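Local coordinates for protein BIFUNCTIONAL PROTEIN Proline utilization A (PutA) (PDB 5UX5) that catalyses the two-step oxidation of proline to glutamate, using FAD-dependent proline dehydrogenase and NAD-dependent aldehyde dehydrogenase units in one polypeptide, at residues K136-L141 with M175-N180; N155-A160 with S413-R418; V194-P199 with R749-G754; S729-V734 with G738-Q743. All blocks are in the same frame, centred on the assembly; numbering follows the deposited sequence.

In the fold
Contacts 1 and 2 lie in the proline dehydrogenase barrel, their centres about 18 Å apart; helix 136-147, strand 151-157 and helix 164-178 follow one another, and contact 2 then reaches on to helix 408-421, so the two cross along the chain. Contact 3 joins the barrel to the aldehyde dehydrogenase unit. Contact 4 lies within that unit and is nested inside the loop that contact 3 closes; both use helix 740-750, about 20 Å apart between centres. Contacts 2 and 4 meet directly, where A160 O probably accepts a hydrogen bond from Q743 NE2. One helix thus meets the barrel domain near both of its ends, which probably helps to set how the two catalytic units sit.

Contact 1: residues K136-L141 with M175-N180; sequences KALNKL and MELLKN
L138 and L177 lie 10.6 Å apart at their CA atoms and N139 and N180 9.0 Å apart, a separation at which helix 136-147 and the end of helix 164-178 meet through side chains alone. The two helices belong to the outer layer of the proline dehydrogenase barrel, on either side of strand 151-157 in the chain. The polar link is a hydrogen bond of 2.8 Å from N180 ND2 to N139 OD1. It is nearly straight, at 169°, and lies close to the amide plane of N180, while on the acceptor side it falls on a lone pair of OD1 in the carbonyl plane. The two amides approach from opposite directions with their planes 76° apart, so they are twisted rather than stacked. N180 gets there because its CG is anti to the backbone N (chi1 -176°), which carries the amide across the gap. Its OD1 accepts from the backbone N of R182, so both ends of this amide are used.

Deeper in, L138 CD2 meets L177 CD2 at 4.0 Å, the two chains crossing at about a right angle; L138 also rests on T400 and V402 of strand 396-403. Leucine suits the buried layer next to the strands, and asparagine the more exposed one. Helix 136-147 is therefore tied to the turn after helix 164-178 by a directional amide bond, and to the helix itself by a methyl contact deeper in, with no charge involved.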
# COMPACT_ATOMS: atom_id res chain seq x y z
N LYS A 136 16.23 29.26 26.81
CA LYS A 136 16.17 30.72 26.85
C LYS A 136 16.35 31.34 25.47
O LYS A 136 15.84 32.44 25.22
CB LYS A 136 17.23 31.25 27.84
N ALA A 137 17.02 30.62 24.55
CA ALA A 137 17.28 31.15 23.21
C ALA A 137 15.99 31.62 22.54
O ALA A 137 15.96 32.67 21.89
CB ALA A 137 17.95 30.08 22.35
N LEU A 138 14.91 30.85 22.72
CA LEU A 138 13.62 31.20 22.13
C LEU A 138 13.06 32.48 22.75
O LEU A 138 12.58 33.38 22.03
CB LEU A 138 12.64 30.04 22.28
CG LEU A 138 11.22 30.31 21.75
CD1 LEU A 138 11.25 30.60 20.26
CD2 LEU A 138 10.27 29.16 22.03
N ASN A 139 13.09 32.59 24.09
CA ASN A 139 12.53 33.79 24.70
C ASN A 139 13.31 35.03 24.30
O ASN A 139 12.72 36.11 24.15
CB ASN A 139 12.49 33.70 26.23
CG ASN A 139 11.38 32.79 26.75
OD1 ASN A 139 10.26 32.79 26.24
ND2 ASN A 139 11.68 32.08 27.82
N LYS A 140 14.63 34.89 24.11
CA LYS A 140 15.43 36.02 23.63
C LYS A 140 15.04 36.40 22.21
O LYS A 140 14.90 37.59 21.89
CB LYS A 140 16.91 35.64 23.71
CG LYS A 140 17.92 36.70 23.27
CD LYS A 140 19.33 36.07 23.15
CE LYS A 140 20.46 37.04 23.53
NZ LYS A 140 20.71 38.12 22.53
N LEU A 141 14.78 35.40 21.35
CA LEU A 141 14.40 35.68 19.98
C LEU A 141 13.00 36.27 19.91
O LEU A 141 12.72 37.08 19.01
CB LEU A 141 14.50 34.42 19.13
CG LEU A 141 14.08 34.53 17.66
CD1 LEU A 141 15.03 35.44 16.88
CD2 LEU A 141 14.00 33.14 17.05
N MET A 175 0.59 23.30 24.09
CA MET A 175 -0.16 23.96 25.15
C MET A 175 0.77 24.70 26.09
O MET A 175 0.47 25.82 26.51
CB MET A 175 -0.98 22.94 25.94
CG MET A 175 -2.17 22.38 25.19
SD MET A 175 -3.05 21.11 26.12
CE MET A 175 -3.72 22.01 27.51
N GLU A 176 1.93 24.12 26.40
CA GLU A 176 2.86 24.80 27.30
C GLU A 176 3.40 26.09 26.70
O GLU A 176 3.54 27.09 27.41
CB GLU A 176 4.02 23.87 27.68
CG GLU A 176 3.61 22.70 28.58
CD GLU A 176 2.90 23.13 29.87
OE1 GLU A 176 3.27 24.19 30.46
OE2 GLU A 176 1.97 22.40 30.29
N LEU A 177 3.68 26.10 25.38
CA LEU A 177 4.16 27.32 24.73
C LEU A 177 3.09 28.41 24.72
O LEU A 177 3.41 29.60 24.86
CB LEU A 177 4.60 27.00 23.31
CG LEU A 177 5.82 26.11 23.08
CD1 LEU A 177 5.59 25.41 21.76
CD2 LEU A 177 7.10 26.89 23.04
N LEU A 178 1.82 28.03 24.55
CA LEU A 178 0.72 29.00 24.61
C LEU A 178 0.51 29.54 26.03
O LEU A 178 -0.16 30.57 26.19
CB LEU A 178 -0.55 28.35 24.07
CG LEU A 178 -1.56 29.26 23.37
CD1 LEU A 178 -0.86 30.05 22.29
CD2 LEU A 178 -2.65 28.41 22.77
N LYS A 179 1.07 28.89 27.05
CA LYS A 179 1.18 29.47 28.38
C LYS A 179 2.31 30.47 28.50
O LYS A 179 2.39 31.16 29.52
CB LYS A 179 1.40 28.39 29.45
CG LYS A 179 0.22 27.49 29.76
CD LYS A 179 0.68 26.27 30.55
CE LYS A 179 -0.45 25.64 31.35
NZ LYS A 179 -0.00 24.36 31.94
N ASN A 180 3.21 30.54 27.53
CA ASN A 180 4.30 31.51 27.59
C ASN A 180 3.80 32.87 27.10
O ASN A 180 3.35 32.97 25.95
CB ASN A 180 5.49 31.03 26.76
CG ASN A 180 6.70 31.95 26.85
OD1 ASN A 180 6.61 33.08 27.30
ND2 ASN A 180 7.83 31.44 26.42

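Contact 2: residues N155-A160 with S413-R418; sequences NLLGEA and SYLVRR
L157, late in strand 151-157, points its side chain at Y414 and L415 of helix 408-421 in the proline dehydrogenase domain, a parallel beta/alpha barrel of the TIM-barrel clan. As in other proline dehydrogenases, this last helix probably sits over the carboxy-terminal ends of the barrel strands instead of packing against its outer wall. The closest CA atoms, those of L157 and Y414, are 8.4 Å apart.

The leucine fork straddles two consecutive helix residues, and one methyl is given to each. It crosses both partner side chains at about a right angle, so the touching is by branch ends and not by chains lying alongside. With CG beside the backbone N and anti to the carbonyl carbon (chi1 -54°), the fork opens toward the helix. CD2 meets the Y414 ring obliquely, on the CE1 side. L415 starts off at an angle to the strand, but its CD2 methyl bends back to the second branch of L157.

L157 further touches Y399 and P401 of strand 396-403, and L415 shares P401, so L157, L415 and P401 touch one another. L156, the residue before it, turns instead to helix 164-178. A leucine suits position 157 because two methyls can serve two partners. Tyrosine brings an apolar ring flank here, and its side chain is about 7 Å from the bound FAD, which places the contact close to the flavin site. No hydrogen bond crosses between the segments: the approach is L157 CD1 to L415 CD2 at 3.6 Å, and L157 CD2 to Y414 CE1 at 4.1 Å.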
# COMPACT_ATOMS: atom_id res chain seq x y z
N ASN A 155 6.26 26.75 15.99
CA ASN A 155 5.81 25.47 15.46
C ASN A 155 6.65 24.37 16.08
O ASN A 155 7.88 24.37 15.93
CB ASN A 155 5.91 25.47 13.92
CG ASN A 155 5.41 24.18 13.27
OD1 ASN A 155 6.07 23.64 12.38
ND2 ASN A 155 4.24 23.70 13.67
N LEU A 156 6.00 23.41 16.74
CA LEU A 156 6.71 22.35 17.45
C LEU A 156 6.96 21.17 16.51
O LEU A 156 6.02 20.57 15.98
CB LEU A 156 5.93 21.92 18.68
CG LEU A 156 6.62 20.80 19.48
CD1 LEU A 156 7.93 21.28 20.08
CD2 LEU A 156 5.71 20.25 20.57
N LEU A 157 8.23 20.86 16.28
CA LEU A 157 8.62 19.69 15.50
C LEU A 157 9.03 18.54 16.42
O LEU A 157 9.21 18.71 17.63
CB LEU A 157 9.77 20.05 14.55
CG LEU A 157 9.51 21.25 13.62
CD1 LEU A 157 10.76 21.61 12.81
CD2 LEU A 157 8.29 21.04 12.72
N GLY A 158 9.19 17.35 15.85
CA GLY A 158 9.69 16.27 16.67
C GLY A 158 9.50 14.91 16.03
O GLY A 158 9.37 14.80 14.81
N GLU A 159 9.55 13.88 16.89
CA GLU A 159 9.43 12.48 16.49
C GLU A 159 8.17 12.25 15.67
O GLU A 159 7.13 12.87 15.91
CB GLU A 159 9.42 11.59 17.76
CG GLU A 159 10.16 10.24 17.70
CD GLU A 159 10.21 9.52 19.06
OE1 GLU A 159 9.33 9.77 19.93
OE2 GLU A 159 11.13 8.72 19.28
N ALA A 160 8.25 11.33 14.71
CA ALA A 160 7.10 11.03 13.87
C ALA A 160 5.91 10.64 14.74
O ALA A 160 6.06 9.90 15.72
CB ALA A 160 7.40 9.89 12.90
N SER A 413 16.08 17.11 10.11
CA SER A 413 15.99 16.37 8.85
C SER A 413 14.67 16.64 8.14
O SER A 413 14.65 16.89 6.93
CB SER A 413 16.19 14.87 9.08
OG SER A 413 17.32 14.68 9.92
N TYR A 414 13.56 16.57 8.88
CA TYR A 414 12.27 17.06 8.37
C TYR A 414 12.43 18.42 7.72
O TYR A 414 11.93 18.67 6.62
CB TYR A 414 11.25 17.11 9.51
CG TYR A 414 9.89 17.73 9.19
CD1 TYR A 414 9.72 19.11 9.14
CD2 TYR A 414 8.76 16.92 9.01
CE1 TYR A 414 8.48 19.68 8.87
CE2 TYR A 414 7.51 17.49 8.74
CZ TYR A 414 7.39 18.87 8.67
OH TYR A 414 6.17 19.46 8.42
N LEU A 415 13.13 19.33 8.39
CA LEU A 415 13.22 20.68 7.88
C LEU A 415 14.08 20.76 6.62
O LEU A 415 13.79 21.56 5.73
CB LEU A 415 13.76 21.60 8.98
CG LEU A 415 13.10 22.98 9.05
CD1 LEU A 415 11.75 22.98 8.35
CD2 LEU A 415 12.95 23.38 10.51
N VAL A 416 15.11 19.92 6.53
CA VAL A 416 15.99 19.96 5.36
C VAL A 416 15.22 19.57 4.09
O VAL A 416 15.33 20.25 3.06
CB VAL A 416 17.23 19.09 5.58
N ARG A 417 14.40 18.51 4.16
CA ARG A 417 13.58 18.13 3.00
C ARG A 417 12.64 19.26 2.58
O ARG A 417 12.58 19.63 1.40
CB ARG A 417 12.77 16.88 3.30
CG ARG A 417 13.54 15.62 3.18
CD ARG A 417 13.19 14.75 4.33
NE ARG A 417 11.77 14.88 4.63
CZ ARG A 417 11.21 14.47 5.77
NH1 ARG A 417 11.96 13.90 6.71
NH2 ARG A 417 9.90 14.64 5.98
N ARG A 418 11.86 19.80 3.53
CA ARG A 418 10.92 20.88 3.22
C ARG A 418 11.63 22.08 2.59
O ARG A 418 11.14 22.66 1.61
CB ARG A 418 10.17 21.33 4.47
CG ARG A 418 9.20 20.30 5.04
CD ARG A 418 7.82 20.44 4.44
NE ARG A 418 6.94 19.40 4.95
CZ ARG A 418 6.73 18.23 4.36
NH1 ARG A 418 7.33 17.94 3.20
NH2 ARG A 418 5.91 17.35 4.91

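Contact 3: residues V194-P199 with R749-G754; sequences VAQLNP and RTLRVG
Q196 reaches from the proline dehydrogenase barrel to T750 and L751, where helix 740-750 of the aldehyde dehydrogenase unit ends, making this a seam between the two catalytic units. The backbones stay well separated, with A195 CA and T750 CA 7.7 Å apart.

Van der Waals contact does the direct touching. The glutamine chain is extended beyond CG (chi2 171°), which delivers its amide against the threonine: OE1 comes to 3.7 Å from T750 CG2, while CD lies 3.9 Å from the same methyl. OE1 also faces the leucine, 3.8 Å from L751 CD2. A195, buried and small, adds only a glancing approach of its carbonyl O to the T750 methyl.

Hydrogen bonds run past the segments. Q196 NE2 donates to the carbonyl O of A747, within the last turns of helix 740-750, with a weak second bond to L162 O. T750 OG1 accepts a hydrogen bond from the backbone N of D164, and its hydroxyl donates to D746 O. Threonine suits the spot because its hydroxyl joins helix and barrel while its methyl receives the glutamine.

Charge completes the seam: R752 pairs with D164 through NH2, so T750 and R752 both address the residue that begins helix 164-178. The R752 guanidinium also has T750 O above one face, 3.2 Å from its plane and displaced toward the rim.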
# COMPACT_ATOMS: atom_id res chain seq x y z
N VAL A 194 -3.91 13.80 16.52
CA VAL A 194 -4.41 12.43 16.46
C VAL A 194 -3.44 11.62 15.59
O VAL A 194 -3.26 11.92 14.41
CB VAL A 194 -5.83 12.38 15.88
CG1 VAL A 194 -6.26 10.94 15.66
CG2 VAL A 194 -6.79 13.06 16.81
N ALA A 195 -2.80 10.62 16.18
CA ALA A 195 -1.96 9.79 15.33
C ALA A 195 -2.83 8.79 14.59
O ALA A 195 -3.92 8.45 15.04
CB ALA A 195 -0.90 9.06 16.14
N GLN A 196 -2.30 8.30 13.45
CA GLN A 196 -2.97 7.30 12.61
C GLN A 196 -4.38 7.74 12.21
O GLN A 196 -5.33 6.96 12.25
CB GLN A 196 -3.02 5.95 13.32
CG GLN A 196 -1.65 5.29 13.55
CD GLN A 196 -1.70 4.04 14.44
OE1 GLN A 196 -2.75 3.47 14.69
NE2 GLN A 196 -0.53 3.61 14.89
N LEU A 197 -4.51 9.02 11.83
CA LEU A 197 -5.79 9.56 11.39
C LEU A 197 -6.46 8.67 10.35
O LEU A 197 -5.97 8.53 9.22
CB LEU A 197 -5.60 10.98 10.85
CG LEU A 197 -6.71 12.00 11.05
CD1 LEU A 197 -7.34 11.90 12.44
CD2 LEU A 197 -6.15 13.41 10.80
N ASN A 198 -7.56 8.02 10.73
CA ASN A 198 -8.27 7.09 9.86
C ASN A 198 -9.06 7.80 8.77
O ASN A 198 -10.11 8.39 9.08
CB ASN A 198 -9.19 6.23 10.69
CG ASN A 198 -9.97 5.22 9.87
OD1 ASN A 198 -9.82 5.10 8.63
ND2 ASN A 198 -10.81 4.45 10.57
N PRO A 199 -8.67 7.71 7.50
CA PRO A 199 -9.34 8.50 6.45
C PRO A 199 -10.77 8.10 6.18
O PRO A 199 -11.43 8.80 5.40
CB PRO A 199 -8.48 8.24 5.22
CG PRO A 199 -7.95 6.85 5.45
CD PRO A 199 -7.71 6.74 6.94
N ARG A 749 -0.05 0.26 20.48
CA ARG A 749 -1.06 0.62 21.47
C ARG A 749 -2.13 1.56 20.88
O ARG A 749 -3.23 1.65 21.44
CB ARG A 749 -0.40 1.25 22.69
CG ARG A 749 0.61 0.36 23.40
CD ARG A 749 0.84 0.83 24.87
NE ARG A 749 1.76 -0.01 25.65
CZ ARG A 749 1.48 -1.23 26.13
NH1 ARG A 749 0.29 -1.82 25.93
NH2 ARG A 749 2.40 -1.89 26.83
N THR A 750 -1.84 2.27 19.78
CA THR A 750 -2.79 3.22 19.21
C THR A 750 -3.83 2.59 18.26
O THR A 750 -4.87 3.20 18.02
CB THR A 750 -2.02 4.35 18.50
OG1 THR A 750 -1.20 5.03 19.46
CG2 THR A 750 -2.94 5.39 17.89
N LEU A 751 -3.61 1.40 17.73
CA LEU A 751 -4.60 0.78 16.86
C LEU A 751 -5.96 0.65 17.55
O LEU A 751 -6.06 0.19 18.69
CB LEU A 751 -4.13 -0.60 16.41
CG LEU A 751 -2.99 -0.61 15.42
CD1 LEU A 751 -2.38 -1.99 15.39
CD2 LEU A 751 -3.52 -0.20 14.04
N ARG A 752 -7.02 1.00 16.82
CA ARG A 752 -8.39 0.90 17.32
C ARG A 752 -8.93 -0.49 16.97
O ARG A 752 -9.14 -0.80 15.79
CB ARG A 752 -9.30 1.97 16.71
CG ARG A 752 -8.89 3.43 16.87
CD ARG A 752 -8.53 3.88 18.28
NE ARG A 752 -7.90 5.20 18.21
CZ ARG A 752 -7.06 5.69 19.12
NH1 ARG A 752 -6.72 4.97 20.20
NH2 ARG A 752 -6.54 6.91 18.93
N VAL A 753 -9.17 -1.32 17.98
CA VAL A 753 -9.68 -2.67 17.79
C VAL A 753 -11.20 -2.62 17.81
O VAL A 753 -11.79 -2.02 18.71
CB VAL A 753 -9.13 -3.62 18.87
CG1 VAL A 753 -9.63 -5.02 18.65
CG2 VAL A 753 -7.62 -3.60 18.89
N GLY A 754 -11.82 -3.27 16.84
CA GLY A 754 -13.27 -3.31 16.73
C GLY A 754 -13.68 -4.09 15.50
O GLY A 754 -12.84 -4.59 14.75

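Contact 4: residues S729-V734 with G738-Q743; sequences SLVILV and GRFTDQ
This contact belongs to the alpha/beta core of the aldehyde dehydrogenase unit, where strand 728-734 gives way, after a short connection, to helix 740-750, and V731 and L733 receive F740 from that helix. L733 CA and F740 CA are 9.2 Å apart, a distance bridged by the aromatic ring.

F740 stands with CG anti to its own N (chi1 178°), which sends the ring straight at the sheet. V731 and L733 are two residues apart in the strand and so point to the same side, presenting a valine and a leucine to one ring. V731 comes from the direction opposite to F740, its CG2 reaching F740 CZ at 3.8 Å. L733 approaches at a slant, with CD2 3.7 Å from F740 CE2 and 3.9 Å from F740 CD2. Both methyls meet the ring obliquely, on its outer CE2 side. The second branch of L733 touches the neighbouring helix residue, CD1 lying 4.1 Å from T741 OG1. Everything across the gap is apolar or van der Waals contact, without any hydrogen bond; a large flat side chain on the helix and branched ones on the strand suit such a buried interface.

V731 and L733 also touch V700 of strand 696-700 and I827 of strand 824-830, the two parallel neighbours of their strand. F740 in turn lies on A709 and V710 of helix 706-718, while V731 meets V713 of that helix. The phenylalanine is thus wedged among strand 728-734, its own helix and helix 706-718, on one side of the sheet.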
# COMPACT_ATOMS: atom_id res chain seq x y z
N SER A 729 5.02 -11.43 10.95
CA SER A 729 4.94 -12.04 12.25
C SER A 729 6.20 -11.80 13.04
O SER A 729 6.19 -11.84 14.27
CB SER A 729 4.74 -13.55 12.08
OG SER A 729 3.59 -14.04 12.75
N LEU A 730 7.28 -11.49 12.36
CA LEU A 730 8.57 -11.29 12.97
C LEU A 730 9.16 -10.00 12.43
O LEU A 730 9.04 -9.70 11.24
CB LEU A 730 9.47 -12.49 12.66
CG LEU A 730 8.90 -13.87 13.02
CD1 LEU A 730 9.61 -14.99 12.29
CD2 LEU A 730 9.00 -14.15 14.51
N VAL A 731 9.76 -9.23 13.32
CA VAL A 731 10.69 -8.16 12.97
C VAL A 731 12.03 -8.53 13.61
O VAL A 731 12.10 -8.84 14.81
CB VAL A 731 10.14 -6.77 13.41
CG1 VAL A 731 9.89 -6.70 14.88
CG2 VAL A 731 11.03 -5.60 12.98
N ILE A 732 13.08 -8.55 12.79
CA ILE A 732 14.43 -8.93 13.22
C ILE A 732 15.27 -7.66 13.15
O ILE A 732 15.52 -7.14 12.06
CB ILE A 732 15.05 -10.02 12.33
CG1 ILE A 732 14.14 -11.22 12.15
CG2 ILE A 732 16.38 -10.48 12.86
CD1 ILE A 732 14.71 -12.16 11.15
N LEU A 733 15.72 -7.18 14.30
CA LEU A 733 16.51 -5.96 14.39
C LEU A 733 17.99 -6.32 14.48
O LEU A 733 18.36 -7.18 15.29
CB LEU A 733 16.12 -5.16 15.62
CG LEU A 733 14.64 -5.10 15.92
CD1 LEU A 733 14.45 -4.35 17.21
CD2 LEU A 733 13.99 -4.37 14.80
N VAL A 734 18.81 -5.69 13.66
CA VAL A 734 20.26 -5.88 13.72
C VAL A 734 20.86 -4.80 14.60
O VAL A 734 20.62 -3.60 14.38
CB VAL A 734 20.90 -5.88 12.33
CG1 VAL A 734 22.39 -6.06 12.49
CG2 VAL A 734 20.33 -7.01 11.47
N GLY A 738 17.70 2.29 17.81
CA GLY A 738 17.28 3.60 18.33
C GLY A 738 15.79 3.74 18.61
O GLY A 738 15.21 3.03 19.44
N ARG A 739 15.17 4.73 17.98
CA ARG A 739 13.80 5.03 18.36
C ARG A 739 12.79 3.96 17.92
O ARG A 739 11.63 4.03 18.35
CB ARG A 739 13.41 6.40 17.79
CG ARG A 739 14.55 7.41 17.87
CD ARG A 739 14.06 8.83 17.57
NE ARG A 739 13.11 8.85 16.47
CZ ARG A 739 13.47 8.80 15.19
NH1 ARG A 739 14.75 8.71 14.86
NH2 ARG A 739 12.56 8.84 14.24
N PHE A 740 13.24 2.97 17.14
CA PHE A 740 12.33 2.01 16.52
C PHE A 740 11.37 1.38 17.52
O PHE A 740 10.15 1.42 17.34
CB PHE A 740 13.13 0.90 15.80
CG PHE A 740 12.25 -0.15 15.17
CD1 PHE A 740 11.75 0.03 13.88
CD2 PHE A 740 11.88 -1.29 15.86
CE1 PHE A 740 10.91 -0.89 13.29
CE2 PHE A 740 11.03 -2.21 15.28
CZ PHE A 740 10.55 -2.01 13.99
N THR A 741 11.91 0.75 18.56
CA THR A 741 11.06 -0.05 19.43
C THR A 741 10.06 0.81 20.18
O THR A 741 8.87 0.47 20.25
CB THR A 741 11.90 -0.87 20.41
OG1 THR A 741 13.06 -1.38 19.73
CG2 THR A 741 11.05 -2.02 20.94
N ASP A 742 10.51 1.94 20.75
CA ASP A 742 9.57 2.85 21.40
C ASP A 742 8.44 3.22 20.46
O ASP A 742 7.26 3.14 20.83
CB ASP A 742 10.28 4.12 21.87
CG ASP A 742 11.08 3.95 23.14
OD1 ASP A 742 10.77 3.06 23.99
OD2 ASP A 742 12.01 4.77 23.30
N GLN A 743 8.78 3.64 19.23
CA GLN A 743 7.75 4.08 18.28
C GLN A 743 6.82 2.94 17.87
O GLN A 743 5.61 3.15 17.73
CB GLN A 743 8.41 4.68 17.03
CG GLN A 743 9.11 6.00 17.27
CD GLN A 743 8.18 7.18 17.11
OE1 GLN A 743 7.30 7.41 17.94
NE2 GLN A 743 8.36 7.93 16.02